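Local coordinates for uncharacterized peptidase Lmo0363 (Listeria monocytogenes, PDB 3L4E), which probably acts as a serine peptidase of the peptidase E (S51) family, cleaving peptides with a charge relay system, at residues T35-E40 / F44-G49; F91-E96 / E119-V124; Q134-T139 / L159-N164. All coordinates share one frame; numbering follows the deposited sequence. Where two conformers were deposited one is given.

Interaction 1: residues T35-E40 / F44-G49; sequences TASTVE and FYVEAG
S37 and V46 bring the two backbones closest, with their CA atoms 7.4 Å apart. Residues 35-38 have helical backbone angles without the regular bonds, in the loop that follows strand 29-33, whereas 44-49 lies on helix 44-55; three residues join the two. No hydrogen bond spans the gap directly. The loop is tied by its own turns: T35 O accepts both T38 N and T38 OG1, the hydroxyl at 2.8 Å, and E40 N bonds to S37 O. V46 meets S37 tightly, its CG2 3.4 Å from S37 CB and also against S37 OG. That hydroxyl is hydrogen-bonded to the carbonyl oxygen of P34; the methyl only packs against it. Y45 arrives by its hydroxyl end. With CG set between the backbone N and the carbonyl carbon (chi1 47°), the ring extends to the loop and brings OH within 3.8 Å of S37 CB and 3.7 Å of E40 CG. The E40 chain, bent at chi2 (-67°), crosses Y45 at about a right angle, its carboxylate plane 46° from the ring plane. One water joins the two polar ends: it donates to E40 OE1 at 2.8 Å and lies 2.8 Å from Y45 OH, at the ring edge and in the ring plane. OE2 has a long, weak ion pair with K141 and a sulfate, probably from the crystallisation liquor, close by. The loop-to-helix connection thus pairs a tight packing touch with a water-mediated polar link, which probably steadies the phenol about 7 Å from the side chains of S120 and H161.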
loop_
_atom_site.group_PDB
_atom_site.type_symbol
_atom_site.label_atom_id
_atom_site.label_comp_id
_atom_site.label_asym_id
_atom_site.label_seq_id
_atom_site.Cartn_x
_atom_site.Cartn_y
_atom_site.Cartn_z
ATOM N N THR A 35 3.083 2.336 9.231
ATOM C CA THR A 35 2.776 3.712 9.639
ATOM C C THR A 35 1.296 4.105 9.555
ATOM O O THR A 35 0.773 4.766 10.452
ATOM C CB THR A 35 3.616 4.695 8.818
ATOM O OG1 THR A 35 5.004 4.351 8.967
ATOM C CG2 THR A 35 3.383 6.141 9.263
ATOM N N ALA A 36 0.618 3.722 8.480
ATOM C CA ALA A 36 -0.785 4.104 8.313
ATOM C C ALA A 36 -1.629 3.587 9.475
ATOM O O ALA A 36 -2.600 4.220 9.901
ATOM C CB ALA A 36 -1.324 3.569 6.985
ATOM N N SER A 37 -1.247 2.421 9.991
ATOM C CA SER A 37 -2.034 1.748 11.018
ATOM C C SER A 37 -1.839 2.324 12.417
ATOM O O SER A 37 -2.610 2.014 13.331
ATOM C CB SER A 37 -1.694 0.258 11.053
ATOM O OG SER A 37 -0.456 0.044 11.722
ATOM N N THR A 38 -0.811 3.142 12.601
ATOM C CA THR A 38 -0.434 3.568 13.953
ATOM C C THR A 38 -1.401 4.568 14.583
ATOM O O THR A 38 -1.346 4.820 15.785
ATOM C CB THR A 38 1.005 4.127 14.004
ATOM O OG1 THR A 38 1.101 5.307 13.193
ATOM C CG2 THR A 38 2.014 3.069 13.531
ATOM N N VAL A 39 -2.286 5.138 13.772
ATOM C CA VAL A 39 -3.295 6.067 14.272
ATOM C C VAL A 39 -4.684 5.426 14.230
ATOM O O VAL A 39 -5.688 6.078 14.495
ATOM C CB VAL A 39 -3.303 7.386 13.473
ATOM C CG1 VAL A 39 -1.988 8.134 13.672
ATOM C CG2 VAL A 39 -3.565 7.113 11.990
ATOM N N GLU A 40 -4.729 4.141 13.893
ATOM C CA GLU A 40 -5.986 3.417 13.787
ATOM C C GLU A 40 -6.246 2.617 15.049
ATOM O O GLU A 40 -5.310 2.185 15.730
ATOM C CB GLU A 40 -5.950 2.465 12.590
ATOM C CG GLU A 40 -5.737 3.157 11.265
ATOM C CD GLU A 40 -6.914 4.018 10.877
ATOM O OE1 GLU A 40 -7.789 3.518 10.140
ATOM O OE2 GLU A 40 -6.975 5.186 11.318
ATOM N N PHE A 44 -6.118 -5.520 13.000
ATOM C CA PHE A 44 -5.813 -6.941 12.795
ATOM C C PHE A 44 -5.015 -7.206 11.523
ATOM O O PHE A 44 -4.229 -8.155 11.465
ATOM C CB PHE A 44 -7.087 -7.793 12.803
ATOM C CG PHE A 44 -7.758 -7.858 14.143
ATOM C CD1 PHE A 44 -7.339 -8.774 15.092
ATOM C CD2 PHE A 44 -8.791 -6.989 14.464
ATOM C CE1 PHE A 44 -7.945 -8.830 16.340
ATOM C CE2 PHE A 44 -9.399 -7.039 15.705
ATOM C CZ PHE A 44 -8.977 -7.962 16.644
ATOM N N TYR A 45 -5.200 -6.375 10.502
ATOM C CA TYR A 45 -4.546 -6.616 9.212
ATOM C C TYR A 45 -3.026 -6.509 9.284
ATOM O O TYR A 45 -2.317 -7.098 8.463
ATOM C CB TYR A 45 -5.084 -5.663 8.129
ATOM C CG TYR A 45 -5.149 -4.223 8.588
ATOM C CD1 TYR A 45 -4.034 -3.394 8.516
ATOM C CD2 TYR A 45 -6.319 -3.701 9.112
ATOM C CE1 TYR A 45 -4.085 -2.080 8.951
ATOM C CE2 TYR A 45 -6.385 -2.386 9.550
ATOM C CZ TYR A 45 -5.261 -1.581 9.469
ATOM O OH TYR A 45 -5.315 -0.270 9.893
ATOM N N VAL A 46 -2.513 -5.759 10.257
ATOM C CA VAL A 46 -1.069 -5.584 10.362
ATOM C C VAL A 46 -0.369 -6.913 10.667
ATOM O O VAL A 46 0.465 -7.387 9.889
ATOM C CB VAL A 46 -0.683 -4.534 11.420
ATOM C CG1 VAL A 46 0.828 -4.450 11.543
ATOM C CG2 VAL A 46 -1.263 -3.155 11.053
ATOM N N GLU A 47 -0.708 -7.530 11.791
ATOM C CA GLU A 47 -0.088 -8.810 12.118
ATOM C C GLU A 47 -0.463 -9.906 11.130
ATOM O O GLU A 47 0.357 -10.778 10.824
ATOM C CB GLU A 47 -0.423 -9.224 13.550
ATOM C CG GLU A 47 0.435 -8.509 14.584
ATOM C CD GLU A 47 1.930 -8.693 14.330
ATOM O OE1 GLU A 47 2.358 -9.838 14.051
ATOM O OE2 GLU A 47 2.677 -7.689 14.412
ATOM N N ALA A 48 -1.693 -9.871 10.620
ATOM C CA ALA A 48 -2.113 -10.894 9.666
ATOM C C ALA A 48 -1.229 -10.823 8.419
ATOM O O ALA A 48 -0.814 -11.849 7.877
ATOM C CB ALA A 48 -3.585 -10.738 9.306
ATOM N N GLY A 49 -0.934 -9.607 7.967
ATOM C CA GLY A 49 -0.070 -9.442 6.815
ATOM C C GLY A 49 1.365 -9.843 7.119
ATOM O O GLY A 49 2.015 -10.502 6.306
HETATM O O HOH W 1 -7.890 0.686 10.237
#

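Interaction 2: residues F91-E96 / E119-V124; sequences FFLLQE and ESAGAV
A small, buried van der Waals contact joins L93, on helix 90-100, to A121 and G122 at the start of helix 121-124, directly after S120. One methyl does nearly all the touching, against both a side chain and backbone. L93 CD2 lies 3.8 Å from the carbonyl oxygen of A121, 4.1 Å from A121 CB and 4.1 Å from G122 N, so it rests on the first turn of the short helix. With CG anti to the backbone N (chi1 173°), the leucine reaches across from its own helix; it also packs on V85 of strand 82-85, while A121 has T90 as a second neighbour. The first turn is fastened to the residues before it: G122 N bonds to E119 O at 2.8 Å, and V124 N to S120 O. S120, at the N-cap position, has strained backbone angles in the turn between strand 115-119 and the helix, consistent with the nucleophile elbow of this family. By similarity S120 belongs to the charge relay system; in the conformer given, its OG bonds to the backbone oxygen of S9. Farther along the leucine's own helix, Q95 NE2 donates to E96 OE2 at 3.0 Å, almost straight at 169°, and E96 OE1 forms a salt bridge with R99. Across the contact, then, the chemistry is purely van der Waals: it fits a leucine methyl against the turn after S120 and adds no charged or hydrogen-bonding partner there.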
loop_
_atom_site.group_PDB
_atom_site.type_symbol
_atom_site.label_atom_id
_atom_site.label_comp_id
_atom_site.label_asym_id
_atom_site.label_seq_id
_atom_site.Cartn_x
_atom_site.Cartn_y
_atom_site.Cartn_z
ATOM N N PHE A 91 -4.310 9.264 4.892
ATOM C CA PHE A 91 -3.833 10.638 5.036
ATOM C C PHE A 91 -2.621 10.726 5.961
ATOM O O PHE A 91 -1.650 11.410 5.655
ATOM C CB PHE A 91 -4.964 11.570 5.468
ATOM C CG PHE A 91 -6.065 11.651 4.461
ATOM C CD1 PHE A 91 -6.014 12.574 3.430
ATOM C CD2 PHE A 91 -7.142 10.776 4.522
ATOM C CE1 PHE A 91 -7.022 12.630 2.486
ATOM C CE2 PHE A 91 -8.153 10.831 3.585
ATOM C CZ PHE A 91 -8.092 11.755 2.566
ATOM N N PHE A 92 -2.660 10.006 7.072
ATOM C CA PHE A 92 -1.511 9.999 7.971
ATOM C C PHE A 92 -0.287 9.395 7.286
ATOM O O PHE A 92 0.827 9.926 7.395
ATOM C CB PHE A 92 -1.817 9.248 9.261
ATOM C CG PHE A 92 -0.697 9.290 10.246
ATOM C CD1 PHE A 92 -0.383 10.473 10.903
ATOM C CD2 PHE A 92 0.072 8.165 10.491
ATOM C CE1 PHE A 92 0.664 10.527 11.800
ATOM C CE2 PHE A 92 1.117 8.208 11.386
ATOM C CZ PHE A 92 1.419 9.391 12.042
ATOM N N LEU A 93 -0.498 8.291 6.573
ATOM C CA LEU A 93 0.566 7.667 5.791
ATOM C C LEU A 93 1.213 8.648 4.810
ATOM O O LEU A 93 2.440 8.814 4.791
ATOM C CB LEU A 93 0.026 6.442 5.052
ATOM C CG LEU A 93 0.955 5.745 4.053
ATOM C CD1 LEU A 93 2.189 5.154 4.727
ATOM C CD2 LEU A 93 0.174 4.674 3.289
ATOM N N LEU A 94 0.401 9.301 3.987
ATOM C CA LEU A 94 0.941 10.227 2.991
ATOM C C LEU A 94 1.634 11.402 3.676
ATOM O O LEU A 94 2.694 11.855 3.243
ATOM C CB LEU A 94 -0.166 10.731 2.065
ATOM C CG LEU A 94 0.294 11.617 0.905
ATOM C CD1 LEU A 94 1.313 10.893 0.043
ATOM C CD2 LEU A 94 -0.910 12.082 0.067
ATOM N N GLN A 95 1.032 11.882 4.756
ATOM C CA GLN A 95 1.616 12.965 5.530
ATOM C C GLN A 95 3.036 12.639 5.977
ATOM O O GLN A 95 3.946 13.446 5.815
ATOM C CB GLN A 95 0.745 13.278 6.745
ATOM C CG GLN A 95 1.330 14.329 7.656
ATOM C CD GLN A 95 0.425 14.596 8.822
ATOM O OE1 GLN A 95 -0.544 15.340 8.700
ATOM N NE2 GLN A 95 0.706 13.957 9.955
ATOM N N GLU A 96 3.230 11.449 6.535
ATOM C CA GLU A 96 4.541 11.076 7.054
ATOM C C GLU A 96 5.547 10.803 5.932
ATOM O O GLU A 96 6.728 11.152 6.052
ATOM C CB GLU A 96 4.417 9.897 8.020
ATOM C CG GLU A 96 3.566 10.234 9.248
ATOM C CD GLU A 96 4.091 11.457 10.014
ATOM O OE1 GLU A 96 5.242 11.424 10.486
ATOM O OE2 GLU A 96 3.352 12.453 10.142
ATOM N N GLU A 119 -1.163 -2.298 0.515
ATOM C CA GLU A 119 -2.425 -2.792 1.059
ATOM C C GLU A 119 -3.336 -1.654 1.484
ATOM O O GLU A 119 -2.965 -0.848 2.341
ATOM C CB GLU A 119 -2.168 -3.668 2.277
ATOM C CG GLU A 119 -3.445 -4.109 2.976
ATOM C CD GLU A 119 -3.154 -4.900 4.226
ATOM O OE1 GLU A 119 -3.357 -6.122 4.197
ATOM O OE2 GLU A 119 -2.701 -4.311 5.230
ATOM N N SER A 120 -4.530 -1.610 0.896
ATOM C CA SER A 120 -5.514 -0.569 1.194
ATOM C C SER A 120 -4.886 0.824 1.116
ATOM O O SER A 120 -4.549 1.274 0.026
ATOM C CB SER A 120 -6.189 -0.834 2.539
ATOM O OG SER A 120 -6.993 -1.997 2.452
ATOM N N ALA A 121 -4.723 1.506 2.247
ATOM C CA ALA A 121 -4.032 2.810 2.249
ATOM C C ALA A 121 -2.748 2.779 1.399
ATOM O O ALA A 121 -2.433 3.740 0.681
ATOM C CB ALA A 121 -3.700 3.247 3.675
ATOM N N GLY A 122 -2.008 1.677 1.478
ATOM C CA GLY A 122 -0.763 1.553 0.733
ATOM C C GLY A 122 -0.985 1.426 -0.765
ATOM O O GLY A 122 -0.100 1.754 -1.562
ATOM N N ALA A 123 -2.165 0.947 -1.154
ATOM C CA ALA A 123 -2.572 0.977 -2.563
ATOM C C ALA A 123 -3.103 2.352 -2.965
ATOM O O ALA A 123 -2.829 2.838 -4.065
ATOM C CB ALA A 123 -3.636 -0.085 -2.844
ATOM N N VAL A 124 -3.880 2.972 -2.083
ATOM C CA VAL A 124 -4.477 4.257 -2.409
ATOM C C VAL A 124 -3.398 5.300 -2.732
ATOM O O VAL A 124 -3.576 6.114 -3.649
ATOM C CB VAL A 124 -5.430 4.744 -1.286
ATOM C CG1 VAL A 124 -5.916 6.171 -1.546
ATOM C CG2 VAL A 124 -6.613 3.799 -1.152
#

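Interaction 3: residues Q134-T139 / L159-N164; sequences QTMDST and LPHYNN. With SO4 (sulfate ion), chain C; SO4 (sulfate ion), chain B.
M136, a selenomethionine, reaches out with CG anti to its backbone N (chi1 173°) and chi2 extended, which carries SE to the edge of H161; the bend at chi3 (-63°) then turns CE toward P160 O. This describes one of two modelled conformers of M136. In it, SE stands 4.0 Å from H161 CD2 and 5.1 Å from the ring centroid, 90° off the ring normal, so this Met-aromatic contact is made at the edge. CE lies 3.7 Å from P160 O. One imidazole face receives P160 CB, offset toward the rim, and F167 stacks on the ring; ND1 is hydrogen-bonded to N189 ND2. Two sulfates, probably from the crystallisation liquor, bind away from this touch, at S138 and N164: one accepts S138 N at O3, 3.0 Å, and also meets N89; the other takes a 3.3 Å bond from N164 ND2 to its O3 and is held further by S188, H190 and R204. H161 belongs, by similarity, to the charge relay system, and its neighbours probably help keep the imidazole turned toward S120, M136 in this conformer adding at most dispersion and weak polar contact at the CD2 edge.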
loop_
_atom_site.group_PDB
_atom_site.type_symbol
_atom_site.label_atom_id
_atom_site.label_comp_id
_atom_site.label_asym_id
_atom_site.label_seq_id
_atom_site.Cartn_x
_atom_site.Cartn_y
_atom_site.Cartn_z
ATOM N N GLN A 134 -11.379 10.183 1.397
ATOM C CA GLN A 134 -11.676 10.889 2.647
ATOM C C GLN A 134 -12.945 10.452 3.390
ATOM O O GLN A 134 -13.082 10.727 4.584
ATOM C CB GLN A 134 -11.694 12.407 2.434
ATOM C CG GLN A 134 -12.774 12.900 1.497
ATOM C CD GLN A 134 -12.565 14.346 1.117
ATOM O OE1 GLN A 134 -12.319 14.662 -0.047
ATOM N NE2 GLN A 134 -12.641 15.235 2.103
ATOM N N THR A 135 -13.876 9.794 2.705
ATOM C CA THR A 135 -15.049 9.264 3.398
ATOM C C THR A 135 -14.764 7.905 4.049
ATOM O O THR A 135 -15.563 7.416 4.850
ATOM C CB THR A 135 -16.313 9.176 2.492
ATOM O OG1 THR A 135 -16.015 8.408 1.319
ATOM C CG2 THR A 135 -16.788 10.565 2.080
HETATM N N MSE A 136 -13.635 7.291 3.718
HETATM C CA MSE A 136 -13.261 6.059 4.399
HETATM C C MSE A 136 -12.271 6.346 5.514
HETATM O O MSE A 136 -12.392 5.821 6.623
HETATM C CB MSE A 136 -12.664 5.037 3.432
HETATM C CG MSE A 136 -12.113 3.802 4.148
HETATM SE SE MSE A 136 -11.354 2.455 2.970
HETATM C CE MSE A 136 -12.989 2.014 1.989
ATOM N N ASP A 137 -11.281 7.177 5.215
ATOM C CA ASP A 137 -10.254 7.488 6.202
ATOM C C ASP A 137 -10.362 8.946 6.625
ATOM O O ASP A 137 -10.377 9.833 5.774
ATOM C CB ASP A 137 -8.862 7.264 5.612
ATOM C CG ASP A 137 -8.586 5.818 5.272
ATOM O OD1 ASP A 137 -9.383 4.938 5.669
ATOM O OD2 ASP A 137 -7.560 5.566 4.602
ATOM N N SER A 138 -10.404 9.206 7.928
ATOM C CA SER A 138 -10.567 10.578 8.418
ATOM C C SER A 138 -9.322 11.461 8.273
ATOM O O SER A 138 -8.220 11.067 8.653
ATOM C CB SER A 138 -11.014 10.585 9.877
ATOM O OG SER A 138 -11.095 11.919 10.359
ATOM N N THR A 139 -9.513 12.667 7.745
ATOM C CA THR A 139 -8.416 13.621 7.603
ATOM C C THR A 139 -8.016 14.245 8.940
ATOM O O THR A 139 -6.973 14.896 9.036
ATOM C CB THR A 139 -8.764 14.754 6.622
ATOM O OG1 THR A 139 -9.883 15.488 7.125
ATOM C CG2 THR A 139 -9.103 14.196 5.246
ATOM N N LEU A 159 -9.608 1.691 -5.296
ATOM C CA LEU A 159 -10.634 1.792 -4.263
ATOM C C LEU A 159 -10.781 0.442 -3.570
ATOM O O LEU A 159 -11.412 -0.466 -4.101
ATOM C CB LEU A 159 -11.959 2.232 -4.875
ATOM C CG LEU A 159 -13.114 2.436 -3.900
ATOM C CD1 LEU A 159 -12.757 3.479 -2.849
ATOM C CD2 LEU A 159 -14.356 2.851 -4.667
ATOM N N PRO A 160 -10.184 0.301 -2.379
ATOM C CA PRO A 160 -10.150 -1.021 -1.742
ATOM C C PRO A 160 -11.427 -1.344 -0.978
ATOM O O PRO A 160 -12.239 -0.454 -0.684
ATOM C CB PRO A 160 -8.967 -0.907 -0.778
ATOM C CG PRO A 160 -8.959 0.540 -0.395
ATOM C CD PRO A 160 -9.436 1.313 -1.610
ATOM N N HIS A 161 -11.586 -2.628 -0.666
ATOM C CA HIS A 161 -12.782 -3.150 -0.011
ATOM C C HIS A 161 -14.048 -2.886 -0.834
ATOM O O HIS A 161 -15.121 -2.724 -0.260
ATOM C CB HIS A 161 -12.950 -2.571 1.404
ATOM C CG HIS A 161 -11.693 -2.547 2.223
ATOM N ND1 HIS A 161 -11.001 -3.690 2.567
ATOM C CD2 HIS A 161 -11.020 -1.518 2.791
ATOM C CE1 HIS A 161 -9.950 -3.365 3.300
ATOM N NE2 HIS A 161 -9.937 -2.052 3.451
ATOM N N TYR A 162 -13.933 -2.845 -2.163
ATOM C CA TYR A 162 -15.073 -2.452 -3.008
ATOM C C TYR A 162 -16.280 -3.367 -2.848
ATOM O O TYR A 162 -16.176 -4.587 -3.000
ATOM C CB TYR A 162 -14.695 -2.354 -4.492
ATOM C CG TYR A 162 -15.868 -1.937 -5.366
ATOM C CD1 TYR A 162 -16.297 -0.615 -5.399
ATOM C CD2 TYR A 162 -16.554 -2.865 -6.142
ATOM C CE1 TYR A 162 -17.371 -0.229 -6.186
ATOM C CE2 TYR A 162 -17.629 -2.487 -6.936
ATOM C CZ TYR A 162 -18.033 -1.169 -6.957
ATOM O OH TYR A 162 -19.105 -0.784 -7.739
ATOM N N ASN A 163 -17.425 -2.757 -2.561
ATOM C CA ASN A 163 -18.673 -3.488 -2.339
ATOM C C ASN A 163 -18.501 -4.589 -1.294
ATOM O O ASN A 163 -19.240 -5.576 -1.283
ATOM C CB ASN A 163 -19.214 -4.061 -3.650
ATOM C CG ASN A 163 -20.716 -4.258 -3.621
ATOM O OD1 ASN A 163 -21.432 -3.550 -2.912
ATOM N ND2 ASN A 163 -21.202 -5.221 -4.398
ATOM N N ASN A 164 -17.507 -4.408 -0.428
ATOM C CA ASN A 164 -17.269 -5.294 0.708
ATOM C C ASN A 164 -17.708 -4.641 2.007
ATOM O O ASN A 164 -17.221 -3.570 2.361
ATOM C CB ASN A 164 -15.779 -5.621 0.845
ATOM C CG ASN A 164 -15.295 -6.634 -0.167
ATOM O OD1 ASN A 164 -14.460 -6.323 -1.016
ATOM N ND2 ASN A 164 -15.797 -7.861 -0.072
HETATM S S SO4 C . -10.026 6.651 10.648
HETATM O O1 SO4 C . -9.752 7.854 11.426
HETATM O O2 SO4 C . -10.334 5.543 11.543
HETATM O O3 SO4 C . -11.162 6.906 9.772
HETATM O O4 SO4 C . -8.856 6.314 9.837
HETATM S S SO4 B . -14.778 -10.622 -2.634
HETATM O O1 SO4 B . -13.995 -10.283 -1.447
HETATM O O2 SO4 B . -15.258 -11.999 -2.520
HETATM O O3 SO4 B . -15.902 -9.704 -2.768
HETATM O O4 SO4 B . -13.929 -10.515 -3.817
#

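How the interactions relate
Interaction 2 is the buried one; interaction 1, loop to helix, and interaction 3, loop to loop, are partly buried and farther from the centre of the chain. Interaction 1 uses a bridging water, interaction 2 a methyl against side chain and backbone, interaction 3 a selenium at an imidazole edge. Helix 90-100 links all three: A36 CB packs 3.7 Å from L93 CB, F92 lies against T35 and T38, and F91 packs on Q134, D137 and T139. Y45 CD1 is 3.7 Å from E119 OE2. Interactions 2 and 3 carry the proposed charge relay pair, S120 OG lying 3.1 Å from H161 NE2 in the conformer given. Interactions 1 and 3 lack direct protein contact, though one sulfate lies between E40 and S138.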